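Local coordinates for protein probable amino acid aminotransferase (Mycobacterium tuberculosis, PDB 6Q1S) that belongs to the class IV aminotransferase family and is modelled with 4'-deoxy-4'-aminopyridoxal-5'-phosphate and 2-oxoglutaric acid, at residues S127-D132 with A166-G171; D243-Q248 with T264-R269; L135-G140 with S177-V182; A116-A121 with S255-A260. All blocks are in the same frame, centred on the assembly; numbering follows the deposited sequence.

Contact 1. Residues S127-D132 with A166-G171; sequences SAITLD and ARQGAG
Ser127 and Ile129 meet the turn that follows helix 156-166, one through polar atoms and the other through methyl groups. The polar part gathers at Ser127. Its carbonyl O accepts from Gly171 N in a bond modelled at only 2.5 Å, so the exact length is doubtful. Its hydroxyl sits between its own backbone N and carbonyl carbon (chi1 69°), and from there OG reaches Gly169 O at 3.1 Å in a weak bond. Gly171 N also leans weakly toward Ser127 OG, 3.4 Å away, and is thereby shared between two oxygens of one serine.

The apolar part lies two residues along the strand. Ile129 puts its CG2 branch against Ala170 CB at 3.6 Å, while CG1 passes the same methyl a little farther off. Beyond them CD1 comes to 4.0 Å from Gln168 OE1, the glutamine crossing the isoleucine at about a right angle near the solvent. Ala165, on the helix, touches both Ile129 and Ala170 and adds to this small apolar patch.

Gly169, with positive phi, is the C-prime residue of a Schellman motif that ends the helix: Ala170 N returns to Ala165 O and Gly169 N to Ala166 O. The chain then enters strand 172-176, parallel to strand 126-132, which makes this the return bend of a beta-alpha-beta crossover.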
loop_
_atom_site.group_PDB
_atom_site.type_symbol
_atom_site.label_atom_id
_atom_site.label_comp_id
_atom_site.label_asym_id
_atom_site.label_seq_id
_atom_site.Cartn_x
_atom_site.Cartn_y
_atom_site.Cartn_z
ATOM N N SER B 127 14.423 -9.752 18.301
ATOM C CA SER B 127 14.587 -11.029 17.628
ATOM C C SER B 127 13.922 -10.920 16.266
ATOM O O SER B 127 12.745 -10.556 16.172
ATOM C CB SER B 127 13.970 -12.168 18.442
ATOM O OG SER B 127 12.558 -12.065 18.468
ATOM N N ALA B 128 14.677 -11.212 15.215
ATOM C CA ALA B 128 14.198 -11.043 13.855
ATOM C C ALA B 128 14.243 -12.372 13.119
ATOM O O ALA B 128 14.959 -13.299 13.504
ATOM C CB ALA B 128 15.028 -9.996 13.099
ATOM N N ILE B 129 13.451 -12.458 12.056
ATOM C CA ILE B 129 13.453 -13.610 11.168
ATOM C C ILE B 129 13.624 -13.112 9.742
ATOM O O ILE B 129 13.121 -12.041 9.384
ATOM C CB ILE B 129 12.161 -14.447 11.301
ATOM C CG1 ILE B 129 10.927 -13.595 11.000
ATOM C CG2 ILE B 129 12.056 -15.044 12.697
ATOM C CD1 ILE B 129 9.647 -14.395 10.889
ATOM N N THR B 130 14.341 -13.883 8.929
ATOM C CA THR B 130 14.453 -13.574 7.512
ATOM C C THR B 130 13.213 -14.076 6.788
ATOM O O THR B 130 12.730 -15.182 7.047
ATOM C CB THR B 130 15.708 -14.205 6.913
ATOM O OG1 THR B 130 15.670 -15.625 7.101
ATOM C CG2 THR B 130 16.956 -13.640 7.576
ATOM N N LEU B 131 12.702 -13.259 5.872
ATOM C CA LEU B 131 11.485 -13.594 5.150
ATOM C C LEU B 131 11.639 -13.220 3.685
ATOM O O LEU B 131 12.207 -12.173 3.362
ATOM C CB LEU B 131 10.278 -12.870 5.752
ATOM C CG LEU B 131 8.999 -13.674 5.963
ATOM C CD1 LEU B 131 9.250 -14.885 6.850
ATOM C CD2 LEU B 131 7.941 -12.778 6.566
ATOM N N ASP B 132 11.130 -14.080 2.805
ATOM C CA ASP B 132 11.173 -13.794 1.378
ATOM C C ASP B 132 10.300 -12.588 1.067
ATOM O O ASP B 132 9.114 -12.559 1.407
ATOM C CB ASP B 132 10.699 -15.013 0.585
ATOM C CG ASP B 132 11.088 -14.949 -0.883
ATOM O OD1 ASP B 132 11.041 -13.849 -1.475
ATOM O OD2 ASP B 132 11.436 -16.005 -1.450
ATOM N N ALA B 166 5.317 -11.589 14.506
ATOM C CA ALA B 166 4.946 -11.537 15.915
ATOM C C ALA B 166 4.289 -12.836 16.361
ATOM O O ALA B 166 4.546 -13.319 17.470
ATOM C CB ALA B 166 4.020 -10.349 16.173
ATOM N N ARG B 167 3.466 -13.438 15.500
ATOM C CA ARG B 167 2.841 -14.711 15.841
ATOM C C ARG B 167 3.851 -15.836 15.991
ATOM O O ARG B 167 3.496 -16.901 16.509
ATOM C CB ARG B 167 1.795 -15.091 14.788
ATOM C CG ARG B 167 0.598 -14.155 14.741
ATOM C CD ARG B 167 -0.527 -14.713 13.879
ATOM N NE ARG B 167 -0.241 -14.617 12.450
ATOM C CZ ARG B 167 -0.564 -13.570 11.698
ATOM N NH1 ARG B 167 -1.181 -12.529 12.238
ATOM N NH2 ARG B 167 -0.270 -13.561 10.406
ATOM N N GLN B 168 5.092 -15.630 15.556
ATOM C CA GLN B 168 6.144 -16.625 15.694
ATOM C C GLN B 168 7.228 -16.180 16.670
ATOM O O GLN B 168 8.339 -16.718 16.651
ATOM C CB GLN B 168 6.734 -16.952 14.322
ATOM C CG GLN B 168 5.665 -17.078 13.251
ATOM C CD GLN B 168 6.204 -17.570 11.930
ATOM O OE1 GLN B 168 6.414 -16.788 11.007
ATOM N NE2 GLN B 168 6.417 -18.877 11.825
ATOM N N GLY B 169 6.922 -15.209 17.528
ATOM C CA GLY B 169 7.862 -14.757 18.533
ATOM C C GLY B 169 8.955 -13.839 18.042
ATOM O O GLY B 169 9.917 -13.602 18.782
ATOM N N ALA B 170 8.849 -13.317 16.824
ATOM C CA ALA B 170 9.864 -12.434 16.267
ATOM C C ALA B 170 9.419 -10.982 16.388
ATOM O O ALA B 170 8.253 -10.654 16.148
ATOM C CB ALA B 170 10.139 -12.775 14.803
ATOM N N GLY B 171 10.359 -10.115 16.754
ATOM C CA GLY B 171 10.052 -8.718 16.976
ATOM C C GLY B 171 10.142 -7.863 15.731
ATOM O O GLY B 171 9.619 -6.745 15.701
#

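Contact 2. Residues D243-Q248 with T264-R269; sequences DLFDSQ and TLDGRR
A cation-pi stack joins the last turn of helix 241-245 to the hairpin between strands 258-265 and 268-269, with Phe245 held between Arg268 and Leu265. The guanidinium of Arg268 lies flat on the ring, its plane only 2° from that of the phenyl group. CZ stands 3.8 Å from the Phe245 ring centroid, and NH1 lies over the middle of the ring; NH2 falls over the CD1 side, 3.5 Å from that atom. A bend at chi3 (32°) in an otherwise extended arginine chain turns the group down onto the face.

The opposite face receives Leu265, whose CD2 makes a CH-pi contact 3.9 Å from the Phe245 centroid, set off toward the rim. That same methyl also packs on Leu244 CB at 3.9 Å, so one leucine branch fills the angle between two successive helix residues. Both leucines also touch Ile250 on strand 249-254, which carries the packing inward.

The hairpin brings the two gripping residues together: Leu265 and Arg268 are the ends of a type I' turn, paired by backbone bonds in both directions. At the ring's edge lies the carboxylate of Asp266, which is hydrogen-bonded to Thr130 OG1. One face of Phe245 thus meets hydrocarbon and the other a probably charged group; Arg268 is exposed, so the stack joins the buried leucine side to the surface without a hydrogen bond between the two segments.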
loop_
_atom_site.group_PDB
_atom_site.type_symbol
_atom_site.label_atom_id
_atom_site.label_comp_id
_atom_site.label_asym_id
_atom_site.label_seq_id
_atom_site.Cartn_x
_atom_site.Cartn_y
_atom_site.Cartn_z
ATOM N N ASP B 243 26.223 -13.555 5.164
ATOM C CA ASP B 243 26.921 -12.383 5.683
ATOM C C ASP B 243 26.241 -11.803 6.916
ATOM O O ASP B 243 26.889 -11.092 7.692
ATOM C CB ASP B 243 27.042 -11.314 4.598
ATOM C CG ASP B 243 27.808 -11.800 3.386
ATOM O OD1 ASP B 243 27.610 -11.241 2.289
ATOM O OD2 ASP B 243 28.580 -12.773 3.522
ATOM N N LEU B 244 24.949 -12.073 7.105
ATOM C CA LEU B 244 24.266 -11.588 8.297
ATOM C C LEU B 244 24.759 -12.310 9.546
ATOM O O LEU B 244 24.929 -11.691 10.601
ATOM C CB LEU B 244 22.754 -11.752 8.144
ATOM C CG LEU B 244 22.065 -10.839 7.127
ATOM C CD1 LEU B 244 20.580 -11.157 7.047
ATOM C CD2 LEU B 244 22.290 -9.377 7.478
ATOM N N PHE B 245 24.996 -13.617 9.444
ATOM C CA PHE B 245 25.373 -14.407 10.609
ATOM C C PHE B 245 26.838 -14.240 10.999
ATOM O O PHE B 245 27.179 -14.478 12.164
ATOM C CB PHE B 245 25.070 -15.884 10.352
ATOM C CG PHE B 245 23.601 -16.203 10.321
ATOM C CD1 PHE B 245 22.868 -16.269 11.494
ATOM C CD2 PHE B 245 22.952 -16.428 9.118
ATOM C CE1 PHE B 245 21.515 -16.556 11.470
ATOM C CE2 PHE B 245 21.598 -16.716 9.089
ATOM C CZ PHE B 245 20.881 -16.781 10.265
ATOM N N ASP B 246 27.707 -13.850 10.068
ATOM C CA ASP B 246 29.126 -13.668 10.358
ATOM C C ASP B 246 29.490 -12.249 10.783
ATOM O O ASP B 246 30.670 -11.981 11.034
ATOM C CB ASP B 246 29.973 -14.059 9.142
ATOM C CG ASP B 246 29.661 -15.451 8.639
ATOM O OD1 ASP B 246 29.490 -15.611 7.414
ATOM O OD2 ASP B 246 29.552 -16.378 9.473
ATOM N N SER B 247 28.522 -11.346 10.897
ATOM C CA SER B 247 28.834 -9.966 11.228
ATOM C C SER B 247 29.103 -9.830 12.729
ATOM O O SER B 247 28.792 -10.716 13.529
ATOM C CB SER B 247 27.684 -9.048 10.812
ATOM O OG SER B 247 26.564 -9.240 11.658
ATOM N N GLN B 248 29.710 -8.709 13.099
ATOM C CA GLN B 248 29.873 -8.384 14.499
ATOM C C GLN B 248 28.568 -7.913 15.123
ATOM O O GLN B 248 28.421 -7.969 16.351
ATOM C CB GLN B 248 30.947 -7.319 14.676
ATOM N N THR B 264 18.915 -12.228 17.873
ATOM C CA THR B 264 18.467 -13.556 17.472
ATOM C C THR B 264 17.900 -13.454 16.066
ATOM O O THR B 264 16.972 -12.676 15.826
ATOM C CB THR B 264 17.411 -14.108 18.437
ATOM O OG1 THR B 264 17.885 -13.990 19.785
ATOM C CG2 THR B 264 17.117 -15.566 18.132
ATOM N N LEU B 265 18.465 -14.224 15.142
ATOM C CA LEU B 265 18.044 -14.223 13.746
ATOM C C LEU B 265 17.584 -15.623 13.371
ATOM O O LEU B 265 18.377 -16.571 13.415
ATOM C CB LEU B 265 19.179 -13.757 12.833
ATOM C CG LEU B 265 18.854 -13.658 11.342
ATOM C CD1 LEU B 265 17.726 -12.663 11.118
ATOM C CD2 LEU B 265 20.089 -13.257 10.552
ATOM N N ASP B 266 16.305 -15.749 13.009
ATOM C CA ASP B 266 15.705 -17.030 12.627
ATOM C C ASP B 266 15.886 -18.084 13.718
ATOM O O ASP B 266 16.218 -19.239 13.443
ATOM C CB ASP B 266 16.272 -17.529 11.296
ATOM C CG ASP B 266 15.776 -16.729 10.114
ATOM O OD1 ASP B 266 16.579 -16.448 9.203
ATOM O OD2 ASP B 266 14.590 -16.343 10.116
ATOM N N GLY B 267 15.676 -17.680 14.971
ATOM C CA GLY B 267 15.791 -18.583 16.096
ATOM C C GLY B 267 17.203 -18.856 16.562
ATOM O O GLY B 267 17.383 -19.401 17.657
ATOM N N ARG B 268 18.210 -18.512 15.763
ATOM C CA ARG B 268 19.608 -18.736 16.111
ATOM C C ARG B 268 20.178 -17.475 16.749
ATOM O O ARG B 268 20.188 -16.411 16.121
ATOM C CB ARG B 268 20.410 -19.112 14.866
ATOM C CG ARG B 268 19.804 -20.238 14.042
ATOM C CD ARG B 268 20.534 -20.363 12.718
ATOM N NE ARG B 268 21.942 -20.003 12.856
ATOM C CZ ARG B 268 22.787 -19.884 11.838
ATOM N NH1 ARG B 268 22.371 -20.092 10.596
ATOM N NH2 ARG B 268 24.050 -19.549 12.062
ATOM N N ARG B 269 20.653 -17.588 17.986
ATOM C CA ARG B 269 21.211 -16.423 18.660
ATOM C C ARG B 269 22.574 -16.063 18.087
ATOM O O ARG B 269 23.391 -16.933 17.777
ATOM C CB ARG B 269 21.337 -16.642 20.165
ATOM C CG ARG B 269 20.027 -16.572 20.923
ATOM C CD ARG B 269 20.289 -16.523 22.416
ATOM N NE ARG B 269 19.691 -15.329 23.010
ATOM C CZ ARG B 269 20.265 -14.129 23.022
ATOM N NH1 ARG B 269 19.644 -13.101 23.585
ATOM N NH2 ARG B 269 21.453 -13.951 22.459
#

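Contact 3. Residues L135-G140 with S177-V182; sequences LPADGG and STDGYV
Ser177 CB presses against Leu135 O at 3.0 Å, the closest approach between 135-140 and 177-182. From that carbon the side chain turns away from Leu135: OG occupies the position between the backbone N and the carbonyl carbon (chi1 64°), which brings it back over its own turn. There it accepts from Tyr181 N, 3.0 Å from Ser177 OG, with 145° at the hydrogen. The serine therefore gives its carbon to the neighbouring segment and its oxygen to its own.

Leu135 O has a second partner. Thr178 N donates to Leu135 O over 3.3 Å, coming from well above the carbonyl plane. Farther along, Ala137 CB faces the carboxylate of Asp179, 4.5 Å from OD2, a loose approach near the surface. Leu135 and Pro136 also pack on Gly134 of the second subunit, while the Tyr181 ring makes a cation-pi contact with Arg240.

Each segment contains a type I turn, Pro136 to Gly139 and Ser177 to Gly180. In the second, Gly180 has positive phi, and bonds from Gly180 N to Ser177 O and from Ser177 N to Tyr181 O complete a type I turn with a G1 beta bulge.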
loop_
_atom_site.group_PDB
_atom_site.type_symbol
_atom_site.label_atom_id
_atom_site.label_comp_id
_atom_site.label_asym_id
_atom_site.label_seq_id
_atom_site.Cartn_x
_atom_site.Cartn_y
_atom_site.Cartn_z
ATOM N N LEU B 135 10.706 -9.794 -4.190
ATOM C CA LEU B 135 11.294 -8.903 -5.172
ATOM C C LEU B 135 12.735 -9.292 -5.439
ATOM O O LEU B 135 13.463 -9.645 -4.507
ATOM C CB LEU B 135 11.268 -7.456 -4.675
ATOM C CG LEU B 135 9.985 -6.631 -4.726
ATOM C CD1 LEU B 135 10.190 -5.317 -3.992
ATOM C CD2 LEU B 135 9.611 -6.371 -6.172
ATOM N N PRO B 136 13.154 -9.255 -6.695
ATOM C CA PRO B 136 14.575 -9.394 -7.009
ATOM C C PRO B 136 15.305 -8.069 -6.837
ATOM O O PRO B 136 14.708 -6.991 -6.803
ATOM C CB PRO B 136 14.574 -9.854 -8.470
ATOM C CG PRO B 136 13.310 -9.308 -9.023
ATOM C CD PRO B 136 12.312 -9.266 -7.902
ATOM N N ALA B 137 16.631 -8.174 -6.730
ATOM C CA ALA B 137 17.468 -7.009 -6.464
ATOM C C ALA B 137 17.395 -5.963 -7.570
ATOM O O ALA B 137 17.699 -4.792 -7.318
ATOM C CB ALA B 137 18.917 -7.451 -6.257
ATOM N N ASP B 138 17.024 -6.355 -8.789
ATOM C CA ASP B 138 16.900 -5.420 -9.901
ATOM C C ASP B 138 15.635 -4.571 -9.852
ATOM O O ASP B 138 15.476 -3.682 -10.695
ATOM C CB ASP B 138 16.907 -6.193 -11.227
ATOM C CG ASP B 138 15.784 -7.229 -11.312
ATOM O OD1 ASP B 138 14.792 -7.118 -10.560
ATOM O OD2 ASP B 138 15.889 -8.159 -12.140
ATOM N N GLY B 139 14.750 -4.801 -8.881
ATOM C CA GLY B 139 13.421 -4.215 -8.941
ATOM C C GLY B 139 13.349 -2.710 -8.780
ATOM O O GLY B 139 12.405 -2.081 -9.270
ATOM N N GLY B 140 14.324 -2.104 -8.103
ATOM C CA GLY B 140 14.217 -0.678 -7.827
ATOM C C GLY B 140 14.372 0.192 -9.061
ATOM O O GLY B 140 13.568 1.097 -9.301
ATOM N N SER B 177 15.630 -10.956 -0.744
ATOM C CA SER B 177 15.158 -11.023 -2.115
ATOM C C SER B 177 15.148 -12.462 -2.627
ATOM O O SER B 177 15.774 -13.360 -2.056
ATOM C CB SER B 177 16.033 -10.151 -3.010
ATOM O OG SER B 177 17.363 -10.633 -3.047
ATOM N N THR B 178 14.422 -12.672 -3.729
ATOM C CA THR B 178 14.409 -13.986 -4.367
ATOM C C THR B 178 15.802 -14.385 -4.838
ATOM O O THR B 178 16.124 -15.576 -4.909
ATOM C CB THR B 178 13.427 -13.998 -5.541
ATOM O OG1 THR B 178 12.202 -13.368 -5.149
ATOM C CG2 THR B 178 13.127 -15.428 -5.975
ATOM N N ASP B 179 16.638 -13.402 -5.157
ATOM C CA ASP B 179 18.022 -13.647 -5.533
ATOM C C ASP B 179 18.859 -14.117 -4.353
ATOM O O ASP B 179 19.930 -14.701 -4.555
ATOM C CB ASP B 179 18.568 -12.338 -6.114
ATOM C CG ASP B 179 19.099 -12.486 -7.525
ATOM O OD1 ASP B 179 19.258 -13.628 -7.999
ATOM O OD2 ASP B 179 19.202 -11.441 -8.212
ATOM N N GLY B 180 18.381 -13.893 -3.132
ATOM C CA GLY B 180 19.093 -14.289 -1.937
ATOM C C GLY B 180 19.890 -13.173 -1.310
ATOM O O GLY B 180 20.722 -13.442 -0.437
ATOM N N TYR B 181 19.670 -11.934 -1.739
ATOM C CA TYR B 181 20.378 -10.774 -1.220
ATOM C C TYR B 181 19.522 -10.049 -0.188
ATOM O O TYR B 181 18.294 -9.994 -0.302
ATOM C CB TYR B 181 20.749 -9.815 -2.361
ATOM C CG TYR B 181 21.730 -10.418 -3.349
ATOM C CD1 TYR B 181 21.287 -10.942 -4.557
ATOM C CD2 TYR B 181 23.089 -10.472 -3.075
ATOM C CE1 TYR B 181 22.165 -11.500 -5.463
ATOM C CE2 TYR B 181 23.978 -11.031 -3.978
ATOM C CZ TYR B 181 23.508 -11.544 -5.170
ATOM O OH TYR B 181 24.391 -12.100 -6.069
ATOM N N VAL B 182 20.186 -9.489 0.823
ATOM C CA VAL B 182 19.489 -8.756 1.874
ATOM C C VAL B 182 18.966 -7.435 1.325
ATOM O O VAL B 182 19.689 -6.694 0.643
ATOM C CB VAL B 182 20.415 -8.534 3.079
ATOM C CG1 VAL B 182 19.714 -7.695 4.143
ATOM C CG2 VAL B 182 20.841 -9.869 3.660
#

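Contact 4. Residues A116-A121 with S255-A260; sequences ARVIGA and SMTLAA. With AKG (2-oxoglutaric acid), chain H; PMP (4'-deoxy-4'-aminopyridoxal-5'-phosphate), chain G.
Arg117 and Thr257 meet largely through a ligand: each reaches 2-oxoglutaric acid, while their nearest side-chain atoms, Arg117 NH1 and Thr257 OG1, stay 3.6 Å apart. This is the active-site pocket of the class IV aminotransferase fold, where helix 116-123 packs against the bend leading into strand 258-265. Arg117 NH2 donates at the edge of the guanidinium to O3 of the ligand's C5 carboxylate, at a modelled length too short to trust; O1 of the C1 carboxylate lies obliquely off the guanidinium plane, 2.7 Å from NH1. Thr257 OG1 donates to O2 of that C1 group at 3.0 Å. Arg187 adds a further bond to the ligand, so two arginines bind it, a setting likely to favour its anionic form.

Met256 closes another side. Its chain runs extended and then bends at chi3 (74°), which carries CE to 3.4 Å from Arg117 NH2, approaching the guanidinium obliquely, and to 3.2 Å from ligand O2.

Away from the ligand the helix meets the bend through small apolar groups. Val118 sends CG2 across Met256 CG and CG1 against the backbone at Met256 O, an oxygen that accepts from Arg122. One turn on, Ala121 CB touches Thr257 CG2 at 3.7 Å and Ala260 CB at 3.9 Å, and Ala121 O receives a CH...O contact from Ala260 CA.

At the start of the bend Ser255 OG, also hydrogen-bonded to His49 NE2, donates to phosphate oxygen O1P of 4'-deoxy-4'-aminopyridoxal-5'-phosphate at 2.8 Å.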
loop_
_atom_site.group_PDB
_atom_site.type_symbol
_atom_site.label_atom_id
_atom_site.label_comp_id
_atom_site.label_asym_id
_atom_site.label_seq_id
_atom_site.Cartn_x
_atom_site.Cartn_y
_atom_site.Cartn_z
ATOM N N ALA B 116 5.999 2.505 23.456
ATOM C CA ALA B 116 6.844 1.853 24.452
ATOM C C ALA B 116 7.750 0.795 23.840
ATOM O O ALA B 116 8.788 0.471 24.428
ATOM C CB ALA B 116 5.981 1.230 25.549
ATOM N N ARG B 117 7.380 0.249 22.680
ATOM C CA ARG B 117 8.231 -0.713 21.989
ATOM C C ARG B 117 9.580 -0.122 21.599
ATOM O O ARG B 117 10.538 -0.874 21.388
ATOM C CB ARG B 117 7.507 -1.243 20.751
ATOM C CG ARG B 117 7.292 -0.188 19.678
ATOM C CD ARG B 117 7.107 -0.795 18.298
ATOM N NE ARG B 117 6.504 0.162 17.375
ATOM C CZ ARG B 117 7.177 1.110 16.732
ATOM N NH1 ARG B 117 8.483 1.240 16.918
ATOM N NH2 ARG B 117 6.544 1.935 15.911
ATOM N N VAL B 118 9.683 1.205 21.511
ATOM C CA VAL B 118 10.930 1.823 21.073
ATOM C C VAL B 118 11.986 1.736 22.167
ATOM O O VAL B 118 13.154 1.429 21.896
ATOM C CB VAL B 118 10.675 3.279 20.643
ATOM C CG1 VAL B 118 11.983 4.040 20.523
ATOM C CG2 VAL B 118 9.915 3.316 19.328
ATOM N N ILE B 119 11.598 1.989 23.419
ATOM C CA ILE B 119 12.575 1.958 24.502
ATOM C C ILE B 119 13.101 0.544 24.714
ATOM O O ILE B 119 14.272 0.356 25.073
ATOM C CB ILE B 119 11.975 2.557 25.791
ATOM C CG1 ILE B 119 13.091 3.024 26.728
ATOM C CG2 ILE B 119 11.064 1.565 26.502
ATOM C CD1 ILE B 119 13.953 4.123 26.139
ATOM N N GLY B 120 12.263 -0.472 24.492
ATOM C CA GLY B 120 12.733 -1.841 24.607
ATOM C C GLY B 120 13.653 -2.236 23.467
ATOM O O GLY B 120 14.650 -2.931 23.674
ATOM N N ALA B 121 13.331 -1.797 22.248
ATOM C CA ALA B 121 14.161 -2.134 21.096
ATOM C C ALA B 121 15.539 -1.488 21.196
ATOM O O ALA B 121 16.547 -2.104 20.832
ATOM C CB ALA B 121 13.461 -1.715 19.806
ATOM N N SER B 255 14.307 6.175 11.889
ATOM C CA SER B 255 14.335 7.525 12.443
ATOM C C SER B 255 13.839 7.569 13.885
ATOM O O SER B 255 14.386 8.315 14.704
ATOM C CB SER B 255 13.505 8.467 11.573
ATOM O OG SER B 255 14.103 8.646 10.301
ATOM N N MET B 256 12.820 6.779 14.219
ATOM C CA MET B 256 12.249 6.821 15.562
ATOM C C MET B 256 12.851 5.764 16.485
ATOM O O MET B 256 13.197 6.065 17.632
ATOM C CB MET B 256 10.726 6.663 15.489
ATOM C CG MET B 256 10.036 6.636 16.842
ATOM S SD MET B 256 8.238 6.729 16.714
ATOM C CE MET B 256 7.849 5.081 16.137
ATOM N N THR B 257 12.974 4.523 16.009
ATOM C CA THR B 257 13.559 3.460 16.817
ATOM C C THR B 257 15.076 3.579 16.922
ATOM O O THR B 257 15.675 2.965 17.813
ATOM C CB THR B 257 13.182 2.093 16.232
ATOM O OG1 THR B 257 11.792 2.091 15.880
ATOM C CG2 THR B 257 13.430 0.982 17.243
ATOM N N LEU B 258 15.698 4.368 16.044
ATOM C CA LEU B 258 17.144 4.564 16.006
ATOM C C LEU B 258 17.873 3.270 15.663
ATOM O O LEU B 258 18.091 2.983 14.484
ATOM C CB LEU B 258 17.658 5.148 17.325
ATOM C CG LEU B 258 17.126 6.543 17.665
ATOM C CD1 LEU B 258 17.956 7.173 18.767
ATOM C CD2 LEU B 258 17.097 7.438 16.432
ATOM N N ALA B 259 18.252 2.478 16.662
ATOM C CA ALA B 259 19.044 1.277 16.412
ATOM C C ALA B 259 18.582 0.153 17.323
ATOM O O ALA B 259 18.678 0.265 18.550
ATOM C CB ALA B 259 20.538 1.550 16.617
ATOM N N ALA B 260 18.095 -0.929 16.721
ATOM C CA ALA B 260 17.686 -2.135 17.432
ATOM C C ALA B 260 18.567 -3.277 16.944
ATOM O O ALA B 260 18.406 -3.751 15.814
ATOM C CB ALA B 260 16.206 -2.440 17.201
HETATM C C1 AKG H . 9.085 2.762 13.718
HETATM O O1 AKG H . 8.951 1.675 14.318
HETATM O O2 AKG H . 9.898 3.633 14.100
HETATM C C2 AKG H . 8.271 3.025 12.534
HETATM O O5 AKG H . 8.809 3.315 11.476
HETATM C C3 AKG H . 6.765 2.930 12.619
HETATM C C4 AKG H . 6.328 1.506 12.298
HETATM C C5 AKG H . 5.310 1.037 13.309
HETATM O O3 AKG H . 4.876 1.864 14.140
HETATM O O4 AKG H . 4.945 -0.158 13.282
HETATM N N1 PMP G . 12.886 1.146 5.182
HETATM C C2 PMP G . 11.543 1.298 5.274
HETATM C C2A PMP G . 10.629 0.462 4.417
HETATM C C3 PMP G . 10.966 2.287 6.220
HETATM O O3 PMP G . 9.620 2.458 6.331
HETATM C C4 PMP G . 11.910 3.080 7.037
HETATM C C4A PMP G . 11.423 4.111 8.028
HETATM N N4A PMP G . 10.608 3.450 9.062
HETATM C C5 PMP G . 13.356 2.819 6.842
HETATM C C6 PMP G . 13.758 1.860 5.916
HETATM C C5A PMP G . 14.383 3.592 7.640
HETATM O O4P PMP G . 14.348 4.966 7.256
HETATM P P PMP G . 14.700 6.123 8.318
HETATM O O1P PMP G . 13.717 6.039 9.461
HETATM O O2P PMP G . 16.108 5.908 8.824
HETATM O O3P PMP G . 14.591 7.467 7.641
#

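Contact 4 lies deepest, its centre about 11 Å from the centre of the chain, and is the one of the four that touches bound ligands; the centres of the others are about 19 to 22 Å from it. Contacts 1 and 2 share a sheet: strands 126-132 and 258-265 are neighbours, joined by backbone bonds and by Thr130 with Asp266. Strand 258-265 also serves contact 4 at its other end. Contacts 1 and 3 both meet the second subunit and use backbone carbonyls as acceptors, whereas contact 2 relies on an aromatic ring and contact 4 on anion-binding groups plus small methyls. Val182 of contact 3 packs on Leu244 of contact 2, joining the loop 177-182 to helix 241-245.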